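PDB 4GF2: erythrocyte binding antigen 140 from Plasmodium falciparum, which probably binds a receptor on the host erythrocyte surface, glycophorin C, through sialic acid as the parasite invades the red cell. Local coordinates for residues D82-F94 / H158-P170. The protein carries 3 engineered substitutions. Numbering follows the deposited sequence.
Engineered in segment 158-170: Ala163 (natural residue Ser).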
ATOM      1  N   ASP A  82     -12.437 -29.605  12.845  1.00 47.99           N
ATOM      2  CA  ASP A  82     -11.971 -30.188  14.093  1.00 50.44           C
ATOM      3  C   ASP A  82     -13.159 -30.280  15.041  1.00 46.44           C
ATOM      4  O   ASP A  82     -13.884 -29.302  15.223  1.00 45.87           O
ATOM      5  CB  ASP A  82     -10.867 -29.327  14.708  1.00 55.23           C
ATOM      6  CG  ASP A  82     -10.152 -30.022  15.850  1.00 61.63           C
ATOM      7  OD1 ASP A  82      -9.156 -30.728  15.583  1.00 71.01           O
ATOM      8  OD2 ASP A  82     -10.580 -29.864  17.011  1.00 57.70           O
ATOM      9  N   PRO A  83     -13.372 -31.459  15.644  1.00 43.37           N
ATOM     10  CA  PRO A  83     -14.546 -31.664  16.498  1.00 39.34           C
ATOM     11  C   PRO A  83     -14.609 -30.716  17.693  1.00 39.18           C
ATOM     12  O   PRO A  83     -15.690 -30.529  18.252  1.00 39.36           O
ATOM     13  CB  PRO A  83     -14.395 -33.116  16.966  1.00 37.98           C
ATOM     14  CG  PRO A  83     -12.971 -33.441  16.778  1.00 40.67           C
ATOM     15  CD  PRO A  83     -12.527 -32.662  15.580  1.00 43.68           C
ATOM     16  N   SER A  84     -13.482 -30.130  18.081  1.00 40.01           N
ATOM     17  CA  SER A  84     -13.482 -29.189  19.197  1.00 41.05           C
ATOM     18  C   SER A  84     -14.348 -27.974  18.869  1.00 40.44           C
ATOM     19  O   SER A  84     -14.882 -27.313  19.760  1.00 41.93           O
ATOM     20  CB  SER A  84     -12.060 -28.748  19.546  1.00 44.62           C
ATOM     21  OG  SER A  84     -11.554 -27.805  18.613  1.00 46.72           O
ATOM     22  N   ILE A  85     -14.498 -27.696  17.579  1.00 39.01           N
ATOM     23  CA  ILE A  85     -15.259 -26.536  17.141  1.00 37.51           C
ATOM     24  C   ILE A  85     -16.746 -26.770  17.366  1.00 36.92           C
ATOM     25  O   ILE A  85     -17.432 -25.942  17.963  1.00 38.38           O
ATOM     26  CB  ILE A  85     -14.982 -26.215  15.661  1.00 37.66           C
ATOM     27  CG1 ILE A  85     -13.543 -25.720  15.501  1.00 41.93           C
ATOM     28  CG2 ILE A  85     -15.950 -25.163  15.154  1.00 35.58           C
ATOM     29  CD1 ILE A  85     -13.078 -25.609  14.059  1.00 45.49           C
ATOM     30  N   PHE A  86     -17.239 -27.904  16.888  1.00 35.89           N
ATOM     31  CA  PHE A  86     -18.623 -28.286  17.115  1.00 35.78           C
ATOM     32  C   PHE A  86     -18.936 -28.272  18.610  1.00 37.36           C
ATOM     33  O   PHE A  86     -20.004 -27.823  19.025  1.00 38.63           O
ATOM     34  CB  PHE A  86     -18.887 -29.672  16.527  1.00 34.92           C
ATOM     35  CG  PHE A  86     -20.242 -30.215  16.851  1.00 34.26           C
ATOM     36  CD1 PHE A  86     -21.385 -29.505  16.523  1.00 35.70           C
ATOM     37  CD2 PHE A  86     -20.376 -31.441  17.478  1.00 34.03           C
ATOM     38  CE1 PHE A  86     -22.634 -30.000  16.820  1.00 36.01           C
ATOM     39  CE2 PHE A  86     -21.625 -31.943  17.780  1.00 34.26           C
ATOM     40  CZ  PHE A  86     -22.757 -31.223  17.449  1.00 35.27           C
ATOM     41  N   CYS A  87     -17.994 -28.756  19.414  1.00 37.32           N
ATOM     42  CA  CYS A  87     -18.163 -28.771  20.861  1.00 35.50           C
ATOM     43  C   CYS A  87     -18.408 -27.368  21.403  1.00 35.93           C
ATOM     44  O   CYS A  87     -19.376 -27.132  22.123  1.00 36.89           O
ATOM     45  CB  CYS A  87     -16.930 -29.373  21.536  1.00 34.75           C
ATOM     46  SG  CYS A  87     -16.887 -29.124  23.331  1.00 48.52           S
ATOM     47  N   ASN A  88     -17.525 -26.440  21.058  1.00 35.91           N
ATOM     48  CA  ASN A  88     -17.632 -25.075  21.554  1.00 36.53           C
ATOM     49  C   ASN A  88     -18.891 -24.357  21.080  1.00 34.55           C
ATOM     50  O   ASN A  88     -19.472 -23.563  21.820  1.00 34.66           O
ATOM     51  CB  ASN A  88     -16.390 -24.275  21.162  1.00 39.95           C
ATOM     52  CG  ASN A  88     -15.139 -24.801  21.830  1.00 44.06           C
ATOM     53  OD1 ASN A  88     -15.212 -25.475  22.853  1.00 45.44           O
ATOM     54  ND2 ASN A  88     -13.987 -24.504  21.253  1.00 45.53           N
ATOM     55  N   GLU A  89     -19.318 -24.641  19.855  1.00 33.14           N
ATOM     56  CA  GLU A  89     -20.482 -23.965  19.298  1.00 33.14           C
ATOM     57  C   GLU A  89     -21.774 -24.497  19.923  1.00 33.28           C
ATOM     58  O   GLU A  89     -22.730 -23.744  20.116  1.00 34.35           O
ATOM     59  CB  GLU A  89     -20.491 -24.069  17.771  1.00 34.41           C
ATOM     60  CG  GLU A  89     -19.304 -23.344  17.130  1.00 38.55           C
ATOM     61  CD  GLU A  89     -19.389 -23.230  15.616  1.00 43.77           C
ATOM     62  OE1 GLU A  89     -20.437 -23.568  15.037  1.00 42.46           O
ATOM     63  OE2 GLU A  89     -18.399 -22.783  15.000  1.00 48.82           O
ATOM     64  N   LEU A  90     -21.799 -25.785  20.261  1.00 32.79           N
ATOM     65  CA  LEU A  90     -22.917 -26.342  21.015  1.00 33.27           C
ATOM     66  C   LEU A  90     -23.080 -25.561  22.308  1.00 31.88           C
ATOM     67  O   LEU A  90     -24.168 -25.096  22.642  1.00 33.16           O
ATOM     68  CB  LEU A  90     -22.680 -27.814  21.359  1.00 35.91           C
ATOM     69  CG  LEU A  90     -23.083 -28.873  20.336  1.00 37.87           C
ATOM     70  CD1 LEU A  90     -22.619 -30.227  20.819  1.00 38.63           C
ATOM     71  CD2 LEU A  90     -24.590 -28.883  20.096  1.00 39.64           C
ATOM     72  N   ARG A  91     -21.975 -25.425  23.030  1.00 30.99           N
ATOM     73  CA  ARG A  91     -21.980 -24.799  24.338  1.00 33.43           C
ATOM     74  C   ARG A  91     -22.342 -23.325  24.225  1.00 34.77           C
ATOM     75  O   ARG A  91     -23.168 -22.817  24.986  1.00 37.79           O
ATOM     76  CB  ARG A  91     -20.609 -24.966  25.005  1.00 35.97           C
ATOM     77  CG  ARG A  91     -20.168 -26.423  25.142  1.00 36.69           C
ATOM     78  CD  ARG A  91     -18.727 -26.549  25.619  1.00 39.06           C
ATOM     79  NE  ARG A  91     -18.575 -26.098  26.998  1.00 41.15           N
ATOM     80  CZ  ARG A  91     -18.904 -26.824  28.063  1.00 42.86           C
ATOM     81  NH1 ARG A  91     -19.410 -28.046  27.921  1.00 41.44           N
ATOM     82  NH2 ARG A  91     -18.735 -26.322  29.276  1.00 46.24           N
ATOM     83  N   ASN A  92     -21.731 -22.640  23.266  1.00 32.98           N
ATOM     84  CA  ASN A  92     -21.938 -21.205  23.128  1.00 33.10           C
ATOM     85  C   ASN A  92     -23.342 -20.869  22.663  1.00 33.91           C
ATOM     86  O   ASN A  92     -23.880 -19.820  23.009  1.00 35.30           O
ATOM     87  CB  ASN A  92     -20.900 -20.603  22.188  1.00 33.16           C
ATOM     88  CG  ASN A  92     -19.526 -20.577  22.803  1.00 34.86           C
ATOM     89  OD1 ASN A  92     -19.382 -20.712  24.017  1.00 36.43           O
ATOM     90  ND2 ASN A  92     -18.506 -20.398  21.976  1.00 34.96           N
ATOM     91  N   SER A  93     -23.946 -21.760  21.888  1.00 33.39           N
ATOM     92  CA  SER A  93     -25.320 -21.540  21.469  1.00 34.60           C
ATOM     93  C   SER A  93     -26.275 -21.791  22.624  1.00 36.29           C
ATOM     94  O   SER A  93     -27.275 -21.087  22.764  1.00 37.54           O
ATOM     95  CB  SER A  93     -25.683 -22.405  20.267  1.00 34.66           C
ATOM     96  OG  SER A  93     -25.327 -21.743  19.068  1.00 36.31           O
ATOM     97  N   PHE A  94     -25.972 -22.786  23.455  1.00 36.91           N
ATOM     98  CA  PHE A  94     -26.800 -23.047  24.627  1.00 38.46           C
ATOM     99  C   PHE A  94     -26.811 -21.818  25.527  1.00 39.45           C
ATOM    100  O   PHE A  94     -27.843 -21.440  26.081  1.00 40.46           O
ATOM    101  CB  PHE A  94     -26.294 -24.255  25.410  1.00 38.40           C
ATOM    102  CG  PHE A  94     -27.089 -24.543  26.656  1.00 37.98           C
ATOM    103  CD1 PHE A  94     -28.333 -25.143  26.577  1.00 36.62           C
ATOM    104  CD2 PHE A  94     -26.592 -24.211  27.904  1.00 38.48           C
ATOM    105  CE1 PHE A  94     -29.064 -25.408  27.713  1.00 36.50           C
ATOM    106  CE2 PHE A  94     -27.322 -24.474  29.046  1.00 38.26           C
ATOM    107  CZ  PHE A  94     -28.557 -25.078  28.949  1.00 37.76           C
ATOM    108  N   HIS A 158     -25.928 -36.178  19.964  1.00 41.33           N
ATOM    109  CA  HIS A 158     -24.550 -35.888  19.585  1.00 40.21           C
ATOM    110  C   HIS A 158     -23.540 -36.100  20.715  1.00 39.06           C
ATOM    111  O   HIS A 158     -22.376 -35.728  20.580  1.00 38.41           O
ATOM    112  CB  HIS A 158     -24.445 -34.451  19.059  1.00 39.28           C
ATOM    113  CG  HIS A 158     -25.344 -34.167  17.894  1.00 39.78           C
ATOM    114  ND1 HIS A 158     -26.633 -33.704  18.043  1.00 39.54           N
ATOM    115  CD2 HIS A 158     -25.140 -34.292  16.561  1.00 40.08           C
ATOM    116  CE1 HIS A 158     -27.184 -33.551  16.851  1.00 39.36           C
ATOM    117  NE2 HIS A 158     -26.301 -33.905  15.935  1.00 39.57           N
ATOM    118  N   LYS A 159     -23.968 -36.698  21.823  1.00 40.31           N
ATOM    119  CA  LYS A 159     -23.057 -36.930  22.942  1.00 43.47           C
ATOM    120  C   LYS A 159     -21.820 -37.703  22.485  1.00 41.03           C
ATOM    121  O   LYS A 159     -20.709 -37.442  22.944  1.00 41.00           O
ATOM    122  CB  LYS A 159     -23.752 -37.692  24.073  1.00 52.81           C
ATOM    123  CG  LYS A 159     -24.796 -36.880  24.827  1.00 59.70           C
ATOM    124  CD  LYS A 159     -25.346 -37.641  26.033  1.00 68.88           C
ATOM    125  CE  LYS A 159     -24.311 -37.765  27.142  1.00 74.77           C
ATOM    126  NZ  LYS A 159     -24.857 -38.441  28.353  1.00 79.82           N
ATOM    127  N   GLY A 160     -22.023 -38.652  21.575  1.00 39.52           N
ATOM    128  CA  GLY A 160     -20.941 -39.482  21.080  1.00 40.11           C
ATOM    129  C   GLY A 160     -19.979 -38.772  20.142  1.00 39.56           C
ATOM    130  O   GLY A 160     -18.877 -39.259  19.909  1.00 42.99           O
ATOM    131  N   ASN A 161     -20.385 -37.626  19.600  1.00 36.97           N
ATOM    132  CA  ASN A 161     -19.539 -36.890  18.659  1.00 38.51           C
ATOM    133  C   ASN A 161     -18.658 -35.841  19.324  1.00 38.39           C
ATOM    134  O   ASN A 161     -17.932 -35.121  18.649  1.00 38.99           O
ATOM    135  CB  ASN A 161     -20.398 -36.207  17.596  1.00 39.65           C
ATOM    136  CG  ASN A 161     -21.349 -37.162  16.926  1.00 43.52           C
ATOM    137  OD1 ASN A 161     -22.531 -37.216  17.264  1.00 44.93           O
ATOM    138  ND2 ASN A 161     -20.836 -37.939  15.978  1.00 45.56           N
ATOM    139  N   ILE A 162     -18.731 -35.750  20.645  1.00 37.69           N
ATOM    140  CA  ILE A 162     -17.960 -34.759  21.380  1.00 36.52           C
ATOM    141  C   ILE A 162     -17.271 -35.430  22.557  1.00 36.29           C
ATOM    142  O   ILE A 162     -17.660 -36.520  22.977  1.00 36.47           O
ATOM    143  CB  ILE A 162     -18.857 -33.608  21.890  1.00 36.33           C
ATOM    144  CG1 ILE A 162     -19.917 -34.145  22.854  1.00 37.25           C
ATOM    145  CG2 ILE A 162     -19.523 -32.902  20.721  1.00 35.12           C
ATOM    146  CD1 ILE A 162     -20.903 -33.110  23.327  1.00 36.76           C
ATOM    147  N   ALA A 163     -16.238 -34.775  23.075  1.00 36.36           N
ATOM    148  CA  ALA A 163     -15.491 -35.289  24.212  1.00 37.96           C
ATOM    149  C   ALA A 163     -16.409 -35.487  25.413  1.00 41.22           C
ATOM    150  O   ALA A 163     -17.413 -34.788  25.565  1.00 42.69           O
ATOM    151  CB  ALA A 163     -14.347 -34.336  24.563  1.00 36.38           C
ATOM    152  N   LYS A 164     -16.053 -36.442  26.265  1.00 42.96           N
ATOM    153  CA  LYS A 164     -16.810 -36.720  27.476  1.00 45.72           C
ATOM    154  C   LYS A 164     -17.065 -35.426  28.247  1.00 44.15           C
ATOM    155  O   LYS A 164     -18.174 -35.176  28.717  1.00 43.12           O
ATOM    156  CB  LYS A 164     -16.042 -37.723  28.342  1.00 54.96           C
ATOM    157  CG  LYS A 164     -16.597 -37.943  29.735  1.00 64.97           C
ATOM    158  CD  LYS A 164     -15.658 -38.833  30.538  1.00 76.79           C
ATOM    159  CE  LYS A 164     -16.135 -39.029  31.970  1.00 83.49           C
ATOM    160  NZ  LYS A 164     -15.175 -39.852  32.762  1.00 88.68           N
ATOM    161  N   GLU A 165     -16.036 -34.593  28.337  1.00 47.17           N
ATOM    162  CA  GLU A 165     -16.075 -33.400  29.176  1.00 52.15           C
ATOM    163  C   GLU A 165     -16.942 -32.297  28.570  1.00 48.54           C
ATOM    164  O   GLU A 165     -17.414 -31.411  29.283  1.00 49.06           O
ATOM    165  CB  GLU A 165     -14.659 -32.873  29.460  1.00 61.34           C
ATOM    166  CG  GLU A 165     -13.580 -33.303  28.463  1.00 69.47           C
ATOM    167  CD  GLU A 165     -13.115 -34.741  28.671  1.00 77.01           C
ATOM    168  OE1 GLU A 165     -12.729 -35.394  27.681  1.00 77.38           O
ATOM    169  OE2 GLU A 165     -13.136 -35.215  29.826  1.00 81.47           O
ATOM    170  N   CYS A 166     -17.172 -32.357  27.262  1.00 45.87           N
ATOM    171  CA  CYS A 166     -18.007 -31.353  26.610  1.00 42.75           C
ATOM    172  C   CYS A 166     -19.494 -31.569  26.894  1.00 39.64           C
ATOM    173  O   CYS A 166     -20.314 -30.680  26.657  1.00 37.91           O
ATOM    174  CB  CYS A 166     -17.763 -31.340  25.100  1.00 43.03           C
ATOM    175  SG  CYS A 166     -18.512 -29.909  24.267  1.00 54.83           S
ATOM    176  N   ALA A 167     -19.837 -32.745  27.413  1.00 39.85           N
ATOM    177  CA  ALA A 167     -21.226 -33.075  27.706  1.00 40.10           C
ATOM    178  C   ALA A 167     -21.689 -32.471  29.034  1.00 39.79           C
ATOM    179  O   ALA A 167     -22.873 -32.541  29.371  1.00 39.16           O
ATOM    180  CB  ALA A 167     -21.417 -34.581  27.720  1.00 42.82           C
ATOM    181  N   ILE A 168     -20.762 -31.886  29.788  1.00 41.08           N
ATOM    182  CA  ILE A 168     -21.120 -31.217  31.036  1.00 42.47           C
ATOM    183  C   ILE A 168     -21.719 -29.850  30.732  1.00 41.17           C
ATOM    184  O   ILE A 168     -21.094 -29.029  30.063  1.00 41.91           O
ATOM    185  CB  ILE A 168     -19.905 -31.035  31.979  1.00 44.58           C
ATOM    186  CG1 ILE A 168     -19.236 -32.378  32.274  1.00 48.95           C
ATOM    187  CG2 ILE A 168     -20.331 -30.370  33.285  1.00 44.60           C
ATOM    188  CD1 ILE A 168     -20.161 -33.394  32.895  1.00 51.95           C
ATOM    189  N   ILE A 169     -22.927 -29.614  31.234  1.00 39.09           N
ATOM    190  CA  ILE A 169     -23.619 -28.347  31.023  1.00 36.16           C
ATOM    191  C   ILE A 169     -22.675 -27.166  31.264  1.00 35.38           C
ATOM    192  O   ILE A 169     -21.923 -27.160  32.234  1.00 35.87           O
ATOM    193  CB  ILE A 169     -24.851 -28.225  31.944  1.00 37.08           C
ATOM    194  CG1 ILE A 169     -25.691 -27.008  31.561  1.00 39.20           C
ATOM    195  CG2 ILE A 169     -24.435 -28.143  33.407  1.00 36.59           C
ATOM    196  CD1 ILE A 169     -27.036 -26.971  32.259  1.00 42.05           C
ATOM    197  N   PRO A 170     -22.698 -26.171  30.363  1.00 34.96           N
ATOM    198  CA  PRO A 170     -21.801 -25.017  30.482  1.00 36.09           C
ATOM    199  C   PRO A 170     -22.090 -24.178  31.720  1.00 38.06           C
ATOM    200  O   PRO A 170     -23.252 -23.966  32.064  1.00 40.25           O
ATOM    201  CB  PRO A 170     -22.104 -24.202  29.217  1.00 35.02           C
ATOM    202  CG  PRO A 170     -22.769 -25.146  28.287  1.00 34.25           C
ATOM    203  CD  PRO A 170     -23.522 -26.097  29.146  1.00 34.48           C
TER
HETATM  204  O   HOH W   1     -19.293 -27.238  31.653  1.00 48.20           O
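In the first Duffy-binding-like (DBL) domain of this two-domain region, the disulfide Cys87-Cys166 ties helix 83-101 to the loop that joins helix 132-155 to helix 175-202. The two SG atoms are 2.0 Å apart with a C-S-S-C torsion of 108°. Each sulfur is anti to its own backbone N, beside the carbonyl carbon, and on Cys166 this turns SG toward the helix.

One turn further along the helix, Arg91 packs its CD against Cys166 SG at 3.6 Å, then bends at its third torsion (chi3 68°) and turns its guanidinium to the backbone of the loop. Its NH1 donates to Ile168 O at 2.9 Å; the donor lies in the carbonyl plane, although the oxygen sits somewhat out of the guanidinium plane. A second, weak bond joins NH1 to Cys166 O at 3.1 Å. The Pro170 ring lies over one guanidinium face, while NE bonds to a glycerol, probably from the crystallisation liquor. The bond to Ile168 O, the water on NH2 and the proline over one face should together limit rotation of the planar group.

On the side of Phe86, contacts are mostly apolar. Ile162 CG2 reaches Phe86 CD2 at 3.7 Å and also touches Leu90 CD1, while the edge of the Phe86 ring points at the His158 ring in an offset edge-to-face pair, planes at 66°. His158 in turn meets Tyr75 of helix 56-78.

Toward the end of the loop, Phe94 CD2 touches Pro170 CD at 3.8 Å and its CE2 meets Ile169 CG1; Trp151 of helix 132-155 packs against all three residues. Beside them a water bridges helix and loop, accepting from Arg91 NH2 at 2.6 Å and donating to Ile169 O.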